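Local coordinates for protein short chain dehydrogenase (PDB 3H7A) that probably works as an NAD(P)-dependent oxidoreductase of the short-chain dehydrogenase/reductase family, with a Rossmann-type fold, at residues B[24-29]-B[218-223]; B[46-51]-B[58-63]; B[144-149]-B[237-242]. All blocks are in the same frame, centred on the assembly; numbering follows the deposited sequence.

Contact 1. Residues B[24-29]-B[218-223]; sequences AKKFAA and AVAGAY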
loop_
_atom_site.group_PDB
_atom_site.type_symbol
_atom_site.label_atom_id
_atom_site.label_comp_id
_atom_site.label_asym_id
_atom_site.label_seq_id
_atom_site.Cartn_x
_atom_site.Cartn_y
_atom_site.Cartn_z
ATOM N N ALA B 24 11.867 -17.938 21.976
ATOM C CA ALA B 24 12.520 -18.035 23.280
ATOM C C ALA B 24 13.777 -18.901 23.176
ATOM O O ALA B 24 14.841 -18.475 23.617
ATOM C CB ALA B 24 11.550 -18.584 24.325
ATOM N N LYS B 25 13.652 -20.075 22.547
ATOM C CA LYS B 25 14.793 -20.973 22.281
ATOM C C LYS B 25 15.932 -20.260 21.558
ATOM O O LYS B 25 17.084 -20.416 21.935
ATOM C CB LYS B 25 14.376 -22.215 21.462
ATOM C CG LYS B 25 13.540 -23.273 22.200
ATOM C CD LYS B 25 13.327 -24.525 21.311
ATOM C CE LYS B 25 12.010 -25.225 21.635
ATOM N NZ LYS B 25 11.801 -26.529 20.915
ATOM N N LYS B 26 15.604 -19.470 20.535
ATOM C CA LYS B 26 16.613 -18.763 19.728
ATOM C C LYS B 26 17.367 -17.689 20.503
ATOM O O LYS B 26 18.597 -17.650 20.471
ATOM C CB LYS B 26 15.988 -18.165 18.446
ATOM C CG LYS B 26 16.957 -17.396 17.522
ATOM C CD LYS B 26 18.201 -18.213 17.135
ATOM C CE LYS B 26 18.712 -17.824 15.763
ATOM N NZ LYS B 26 20.183 -17.991 15.637
ATOM N N PHE B 27 16.638 -16.820 21.194
ATOM C CA PHE B 27 17.289 -15.755 21.935
ATOM C C PHE B 27 18.052 -16.262 23.153
ATOM O O PHE B 27 19.082 -15.686 23.507
ATOM C CB PHE B 27 16.311 -14.630 22.259
ATOM C CG PHE B 27 16.027 -13.752 21.073
ATOM C CD1 PHE B 27 16.770 -12.589 20.856
ATOM C CD2 PHE B 27 15.060 -14.117 20.137
ATOM C CE1 PHE B 27 16.533 -11.786 19.742
ATOM C CE2 PHE B 27 14.814 -13.328 19.022
ATOM C CZ PHE B 27 15.546 -12.154 18.822
ATOM N N ALA B 28 17.576 -17.360 23.752
ATOM C CA ALA B 28 18.306 -18.008 24.839
ATOM C C ALA B 28 19.567 -18.687 24.315
ATOM O O ALA B 28 20.587 -18.675 24.994
ATOM C CB ALA B 28 17.431 -18.998 25.577
ATOM N N ALA B 29 19.495 -19.241 23.103
ATOM C CA ALA B 29 20.643 -19.890 22.445
ATOM C C ALA B 29 21.725 -18.882 22.090
ATOM O O ALA B 29 22.895 -19.228 21.992
ATOM C CB ALA B 29 20.206 -20.641 21.199
ATOM N N ALA B 218 11.566 -20.967 11.716
ATOM C CA ALA B 218 11.821 -19.981 10.664
ATOM C C ALA B 218 11.518 -18.551 11.117
ATOM O O ALA B 218 12.303 -17.637 10.846
ATOM C CB ALA B 218 11.040 -20.327 9.413
ATOM N N VAL B 219 10.394 -18.376 11.818
ATOM C CA VAL B 219 9.997 -17.075 12.376
ATOM C C VAL B 219 11.040 -16.560 13.379
ATOM O O VAL B 219 11.390 -15.372 13.378
ATOM C CB VAL B 219 8.608 -17.161 13.053
ATOM C CG1 VAL B 219 8.136 -15.791 13.537
ATOM C CG2 VAL B 219 7.575 -17.773 12.100
ATOM N N ALA B 220 11.550 -17.468 14.210
ATOM C CA ALA B 220 12.581 -17.127 15.186
ATOM C C ALA B 220 13.839 -16.651 14.479
ATOM O O ALA B 220 14.468 -15.686 14.921
ATOM C CB ALA B 220 12.880 -18.309 16.081
ATOM N N GLY B 221 14.168 -17.316 13.364
ATOM C CA GLY B 221 15.281 -16.941 12.498
ATOM C C GLY B 221 15.119 -15.550 11.935
ATOM O O GLY B 221 16.065 -14.760 11.970
ATOM N N ALA B 222 13.912 -15.247 11.442
ATOM C CA ALA B 222 13.573 -13.906 10.925
ATOM C C ALA B 222 13.675 -12.809 11.995
ATOM O O ALA B 222 14.183 -11.714 11.733
ATOM C CB ALA B 222 12.182 -13.913 10.282
ATOM N N TYR B 223 13.207 -13.107 13.207
ATOM C CA TYR B 223 13.364 -12.169 14.305
ATOM C C TYR B 223 14.828 -11.971 14.661
ATOM O O TYR B 223 15.250 -10.845 14.967
ATOM C CB TYR B 223 12.576 -12.627 15.519
ATOM C CG TYR B 223 11.162 -12.132 15.519
ATOM C CD1 TYR B 223 10.887 -10.790 15.277
ATOM C CD2 TYR B 223 10.096 -12.998 15.762
ATOM C CE1 TYR B 223 9.594 -10.317 15.268
ATOM C CE2 TYR B 223 8.789 -12.529 15.777
ATOM C CZ TYR B 223 8.558 -11.173 15.528
ATOM O OH TYR B 223 7.294 -10.653 15.523
#
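A220 meets K26 where segments 24-29 and 218-223 come closest: their CA atoms lie 6.3 Å apart, and A220 CB rests 3.9 Å from K26 CB. Both beta-carbons point across the gap, and the small methyl of A220 allows the backbones to approach this near. The contact continues one atom further, since the backbone O of A220 lies 4.0 Å from K26 CG. With CG opposite the backbone nitrogen (chi1 180°) and a bend at the next bond (chi2 53°), the lysine lends only its first methylenes to this packing. Its amino end leads away to a salt bridge with E30 and a cation-pi contact with W224. The part of K26 that packs here is therefore aliphatic, and its charge is met elsewhere.

One turn of helix on, Y223 faces the ring of F27. F27 CE2 lies 4.2 Å from Y223 CB, while the F27 ring turns its edge to the backbone O of Y223, which lies near the ring plane, 4.1 Å from F27 CZ. The phenyl thus touches the root and carbonyl of the tyrosine residue. The phenol runs off from the interface, and its OH is hydrogen-bonded to T140.

The 171 Å² buried here join two helices of the Rossmann fold that are remote in sequence. Helix 216-228 packs on helix 18-29 and, through V219, A222 and Y223, on L183 of strand 178-185. W224 meets F27 edge-to-face, and A24, F27 and A28 rest on V34 of strand 33-38, while A24 and A28 also touch helix 45-53.

Contact 2. Residues B[46-51]-B[58-63]; sequences PLVAEI and IVARSL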
loop_
_atom_site.group_PDB
_atom_site.type_symbol
_atom_site.label_atom_id
_atom_site.label_comp_id
_atom_site.label_asym_id
_atom_site.label_seq_id
_atom_site.Cartn_x
_atom_site.Cartn_y
_atom_site.Cartn_z
ATOM N N PRO B 46 7.944 -27.527 30.145
ATOM C CA PRO B 46 8.767 -28.183 29.119
ATOM C C PRO B 46 9.786 -27.261 28.424
ATOM O O PRO B 46 10.937 -27.672 28.235
ATOM C CB PRO B 46 7.727 -28.704 28.118
ATOM C CG PRO B 46 6.502 -28.894 28.938
ATOM C CD PRO B 46 6.507 -27.718 29.861
ATOM N N LEU B 47 9.373 -26.036 28.079
ATOM C CA LEU B 47 10.250 -25.059 27.418
ATOM C C LEU B 47 11.455 -24.695 28.283
ATOM O O LEU B 47 12.588 -24.650 27.791
ATOM C CB LEU B 47 9.473 -23.794 27.011
ATOM C CG LEU B 47 10.242 -22.656 26.315
ATOM C CD1 LEU B 47 10.906 -23.120 25.022
ATOM C CD2 LEU B 47 9.349 -21.436 26.075
ATOM N N VAL B 48 11.205 -24.444 29.566
ATOM C CA VAL B 48 12.268 -24.114 30.512
ATOM C C VAL B 48 13.264 -25.266 30.625
ATOM O O VAL B 48 14.466 -25.046 30.533
ATOM C CB VAL B 48 11.700 -23.725 31.892
ATOM C CG1 VAL B 48 12.810 -23.483 32.892
ATOM C CG2 VAL B 48 10.848 -22.480 31.770
ATOM N N ALA B 49 12.747 -26.487 30.774
ATOM C CA ALA B 49 13.572 -27.697 30.853
ATOM C C ALA B 49 14.471 -27.858 29.631
ATOM O O ALA B 49 15.660 -28.102 29.775
ATOM C CB ALA B 49 12.699 -28.927 31.036
ATOM N N GLU B 50 13.891 -27.691 28.444
ATOM C CA GLU B 50 14.608 -27.791 27.178
ATOM C C GLU B 50 15.671 -26.708 26.998
ATOM O O GLU B 50 16.769 -26.989 26.530
ATOM C CB GLU B 50 13.612 -27.728 26.018
ATOM C CG GLU B 50 14.194 -28.087 24.661
ATOM C CD GLU B 50 13.152 -28.107 23.549
ATOM O OE1 GLU B 50 11.951 -27.865 23.829
ATOM O OE2 GLU B 50 13.546 -28.365 22.388
ATOM N N ILE B 51 15.335 -25.471 27.353
ATOM C CA ILE B 51 16.276 -24.358 27.238
ATOM C C ILE B 51 17.440 -24.507 28.238
ATOM O O ILE B 51 18.607 -24.349 27.864
ATOM C CB ILE B 51 15.556 -22.982 27.367
ATOM C CG1 ILE B 51 14.755 -22.673 26.091
ATOM C CG2 ILE B 51 16.549 -21.864 27.676
ATOM C CD1 ILE B 51 14.016 -21.322 26.120
ATOM N N ILE B 58 16.372 -18.877 31.350
ATOM C CA ILE B 58 14.978 -18.483 31.119
ATOM C C ILE B 58 14.214 -18.356 32.436
ATOM O O ILE B 58 14.390 -19.178 33.333
ATOM C CB ILE B 58 14.240 -19.454 30.122
ATOM C CG1 ILE B 58 12.767 -19.051 29.922
ATOM C CG2 ILE B 58 14.370 -20.920 30.561
ATOM C CD1 ILE B 58 11.973 -19.961 28.989
ATOM N N VAL B 59 13.406 -17.296 32.549
ATOM C CA VAL B 59 12.452 -17.108 33.635
ATOM C C VAL B 59 11.054 -17.206 33.051
ATOM O O VAL B 59 10.701 -16.441 32.158
ATOM C CB VAL B 59 12.633 -15.739 34.315
ATOM C CG1 VAL B 59 11.628 -15.538 35.429
ATOM C CG2 VAL B 59 14.051 -15.598 34.850
ATOM N N ALA B 60 10.274 -18.165 33.542
ATOM C CA ALA B 60 8.890 -18.374 33.102
ATOM C C ALA B 60 7.900 -17.700 34.048
ATOM O O ALA B 60 8.003 -17.850 35.264
ATOM C CB ALA B 60 8.596 -19.853 33.017
ATOM N N ARG B 61 6.955 -16.940 33.493
ATOM C CA ARG B 61 5.892 -16.328 34.286
ATOM C C ARG B 61 4.522 -16.574 33.664
ATOM O O ARG B 61 4.414 -16.786 32.456
ATOM C CB ARG B 61 6.120 -14.822 34.460
ATOM C CG ARG B 61 7.315 -14.460 35.341
ATOM C CD ARG B 61 7.644 -12.968 35.251
ATOM N NE ARG B 61 6.563 -12.097 35.732
ATOM C CZ ARG B 61 6.593 -11.388 36.863
ATOM N NH1 ARG B 61 7.653 -11.428 37.668
ATOM N NH2 ARG B 61 5.554 -10.627 37.195
ATOM N N SER B 62 3.487 -16.561 34.507
ATOM C CA SER B 62 2.105 -16.516 34.055
ATOM C C SER B 62 1.820 -15.067 33.764
ATOM O O SER B 62 2.167 -14.198 34.565
ATOM C CB SER B 62 1.154 -16.994 35.147
ATOM O OG SER B 62 1.114 -18.403 35.210
ATOM N N LEU B 63 1.211 -14.794 32.615
ATOM C CA LEU B 63 0.977 -13.418 32.194
ATOM C C LEU B 63 -0.254 -13.342 31.322
ATOM O O LEU B 63 -0.345 -14.010 30.291
ATOM C CB LEU B 63 2.194 -12.853 31.438
ATOM C CG LEU B 63 2.015 -11.535 30.669
ATOM C CD1 LEU B 63 1.889 -10.360 31.623
ATOM C CD2 LEU B 63 3.137 -11.298 29.626
#
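V48 and I58 mark the nearest approach of the two backbones, with their CA atoms 6.3 Å apart. The axes of helix 46-51 and strand 58-62 pass at 9.0 Å and run almost exactly antiparallel, at 177°, as expected when a chain descends a helix and turns back into a strand. I58 points at the helix and is touched by three of its side chains. Its CG2 methyl lies 3.7 Å from I51 CG2 and 3.8 Å from V48 CG1, so it sits between the two branches. At the far end of the same residue, I58 CD1 meets I51 CD1 at 3.8 Å, and L47 comes in more loosely, crossing I58 at about a right angle.

These segments belong to the beta-alpha-beta unit of strand 33-38, helix 45-53 and strand 57-62, a Rossmann building block, and strand 57-62 is the outermost strand on this side of the sheet within the chain. Cutting I58 back to an alanine would probably open a gap facing V48, I51 and L47, with V48 keeping chiefly A60 of its strand partners.

V48 straddles two strand residues. CG1 stands opposite its backbone nitrogen (chi1 176°) and serves I58, while V48 CG2 reaches both A60 CB, at 3.7 Å, and I58 CD1, at 3.9 Å. A60 points to the helix as I58 does, two residues along the strand.

Contact 3. Residues B[144-149]-B[237-242]; sequences ASLRGG and EMEIRP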
loop_
_atom_site.group_PDB
_atom_site.type_symbol
_atom_site.label_atom_id
_atom_site.label_comp_id
_atom_site.label_asym_id
_atom_site.label_seq_id
_atom_site.Cartn_x
_atom_site.Cartn_y
_atom_site.Cartn_z
ATOM N N ALA B 144 -3.875 -10.199 8.161
ATOM C CA ALA B 144 -4.973 -9.388 8.676
ATOM C C ALA B 144 -4.461 -8.043 9.216
ATOM O O ALA B 144 -5.260 -7.158 9.461
ATOM C CB ALA B 144 -5.770 -10.136 9.733
ATOM N N SER B 145 -3.133 -7.879 9.348
ATOM C CA SER B 145 -2.543 -6.549 9.603
ATOM C C SER B 145 -2.617 -5.600 8.420
ATOM O O SER B 145 -2.515 -4.376 8.595
ATOM C CB SER B 145 -1.080 -6.654 10.034
ATOM O OG SER B 145 -0.969 -7.547 11.112
ATOM N N LEU B 146 -2.793 -6.165 7.224
ATOM C CA LEU B 146 -2.669 -5.421 5.973
ATOM C C LEU B 146 -3.982 -5.259 5.208
ATOM O O LEU B 146 -4.210 -4.215 4.598
ATOM C CB LEU B 146 -1.616 -6.060 5.067
ATOM C CG LEU B 146 -0.202 -6.228 5.625
ATOM C CD1 LEU B 146 0.635 -7.023 4.652
ATOM C CD2 LEU B 146 0.416 -4.874 5.886
ATOM N N ARG B 147 -4.831 -6.286 5.249
ATOM C CA ARG B 147 -6.154 -6.233 4.613
ATOM C C ARG B 147 -7.209 -6.977 5.429
ATOM O O ARG B 147 -6.928 -7.998 6.041
ATOM C CB ARG B 147 -6.108 -6.747 3.171
ATOM C CG ARG B 147 -5.566 -8.133 3.011
ATOM C CD ARG B 147 -5.100 -8.358 1.579
ATOM N NE ARG B 147 -4.003 -9.324 1.557
ATOM C CZ ARG B 147 -2.708 -9.007 1.519
ATOM N NH1 ARG B 147 -2.313 -7.737 1.471
ATOM N NH2 ARG B 147 -1.801 -9.972 1.518
ATOM N N GLY B 148 -8.430 -6.458 5.439
ATOM C CA GLY B 148 -9.512 -7.090 6.177
ATOM C C GLY B 148 -10.467 -7.864 5.281
ATOM O O GLY B 148 -11.243 -7.275 4.542
ATOM N N GLY B 149 -10.415 -9.185 5.353
ATOM C CA GLY B 149 -11.313 -10.020 4.562
ATOM C C GLY B 149 -12.664 -10.215 5.215
ATOM O O GLY B 149 -12.900 -9.739 6.325
ATOM N N GLU B 237 9.286 -3.043 8.524
ATOM C CA GLU B 237 8.310 -4.099 8.293
ATOM C C GLU B 237 8.839 -5.116 7.310
ATOM O O GLU B 237 9.449 -4.760 6.313
ATOM C CB GLU B 237 7.027 -3.503 7.731
ATOM C CG GLU B 237 5.801 -4.362 7.879
ATOM C CD GLU B 237 4.540 -3.559 7.642
ATOM O OE1 GLU B 237 4.461 -2.861 6.614
ATOM O OE2 GLU B 237 3.632 -3.610 8.492
ATOM N N MET B 238 8.574 -6.385 7.588
ATOM C CA MET B 238 9.077 -7.476 6.770
ATOM C C MET B 238 8.001 -8.549 6.754
ATOM O O MET B 238 7.379 -8.812 7.784
ATOM C CB MET B 238 10.362 -8.020 7.401
ATOM C CG MET B 238 11.289 -8.663 6.420
ATOM S SD MET B 238 12.896 -9.100 7.076
ATOM C CE MET B 238 12.516 -10.490 8.130
ATOM N N GLU B 239 7.761 -9.159 5.596
ATOM C CA GLU B 239 6.783 -10.245 5.499
ATOM C C GLU B 239 7.446 -11.548 5.075
ATOM O O GLU B 239 8.238 -11.557 4.139
ATOM C CB GLU B 239 5.635 -9.896 4.537
ATOM C CG GLU B 239 4.522 -10.943 4.553
ATOM C CD GLU B 239 3.320 -10.620 3.666
ATOM O OE1 GLU B 239 3.239 -9.505 3.099
ATOM O OE2 GLU B 239 2.443 -11.510 3.553
ATOM N N ILE B 240 7.122 -12.639 5.769
ATOM C CA ILE B 240 7.653 -13.960 5.444
ATOM C C ILE B 240 6.524 -14.945 5.190
ATOM O O ILE B 240 5.433 -14.782 5.728
ATOM C CB ILE B 240 8.586 -14.500 6.569
ATOM C CG1 ILE B 240 7.896 -14.442 7.943
ATOM C CG2 ILE B 240 9.851 -13.700 6.600
ATOM C CD1 ILE B 240 8.719 -15.013 9.100
ATOM N N ARG B 241 6.780 -15.940 4.345
ATOM C CA ARG B 241 5.890 -17.100 4.168
ATOM C C ARG B 241 6.667 -18.299 3.587
ATOM O O ARG B 241 7.707 -18.097 2.936
ATOM C CB ARG B 241 4.634 -16.761 3.346
ATOM C CG ARG B 241 4.868 -16.067 2.040
ATOM C CD ARG B 241 3.671 -16.241 1.126
ATOM N NE ARG B 241 3.458 -17.653 0.800
ATOM C CZ ARG B 241 2.640 -18.101 -0.152
ATOM N NH1 ARG B 241 1.936 -17.254 -0.896
ATOM N NH2 ARG B 241 2.529 -19.408 -0.361
ATOM N N PRO B 242 6.206 -19.546 3.859
ATOM C CA PRO B 242 6.904 -20.737 3.326
ATOM C C PRO B 242 6.525 -21.121 1.892
ATOM O O PRO B 242 5.432 -20.767 1.426
ATOM C CB PRO B 242 6.486 -21.848 4.295
ATOM C CG PRO B 242 5.126 -21.429 4.787
ATOM C CD PRO B 242 5.051 -19.921 4.702
HETATM O O HOH W 1 1.114 -8.506 1.045
#
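L146 reaches from its loop to two glutamates, E237 and E239, on the last strand of a Rossmann-type sheet. The loop follows strand 135-142 and precedes helix 153-173, and the backbones stay well apart: the nearest CA pair, L146 and E239, is separated by 10.6 Å. Side chains alone therefore bridge the distance, and only 106 Å² is buried.

The closer-packed part is built round the leucine's two methyls. L146 CD1 lies 3.9 Å from E239 OE1, and L146 CD2 is 4.3 Å from E237 OE2, so the fork spans two residues that project from the same face of the strand. CG set opposite the carbonyl carbon (chi1 -57°) carries the fork toward them. Each is a van der Waals touch between a methyl and a carboxylate oxygen, and the polar needs of E237 are met outside: its OE2 takes a salt bridge from R163 and is hydrogen-bonded to H182. I184 and R163 pack against L146 as well, which ties the leucine to strand 178-185 and helix 153-173.

The looser part lies beside R147, an exposed residue. Its NH2 remains 5.0 Å from E239 OE2, too far for a direct bridge, although the opposite charges may still attract. E239 OE2 also lies close to OD2 of the like-charged D186. Beyond R147 the loop meets a third subunit, whose Q167 accepts a hydrogen bond from the backbone N of G148. Between arginine and glutamate stands one water: it accepts from R147 NH2 at 3.3 Å, in the guanidinium plane and at its edge, and donates to E239 OE1 at 3.1 Å.

Overall arrangement
The three contacts are spread along one seven-stranded parallel sheet. Within this chain, contact 2 lies at the 57-62 edge and contact 3 at the 237-240 edge, with centres 29 Å apart on opposite sides of the chain's centre. Contact 1 comes between, 15 Å from contact 2 and 20 Å from contact 3, and touches both: K25 NZ pairs with E50 OE2 at 2.9 Å, and A222 CB meets I240 CD1 at 3.8 Å. In sequence, contact 2 falls wholly within the span bridged by contact 1, while the segments of contacts 1 and 3 alternate. Helix 18-29, near the N-terminus, is thus packed against helix 216-228, which leads into the final strand, joining the chain's two ends in one Rossmann domain.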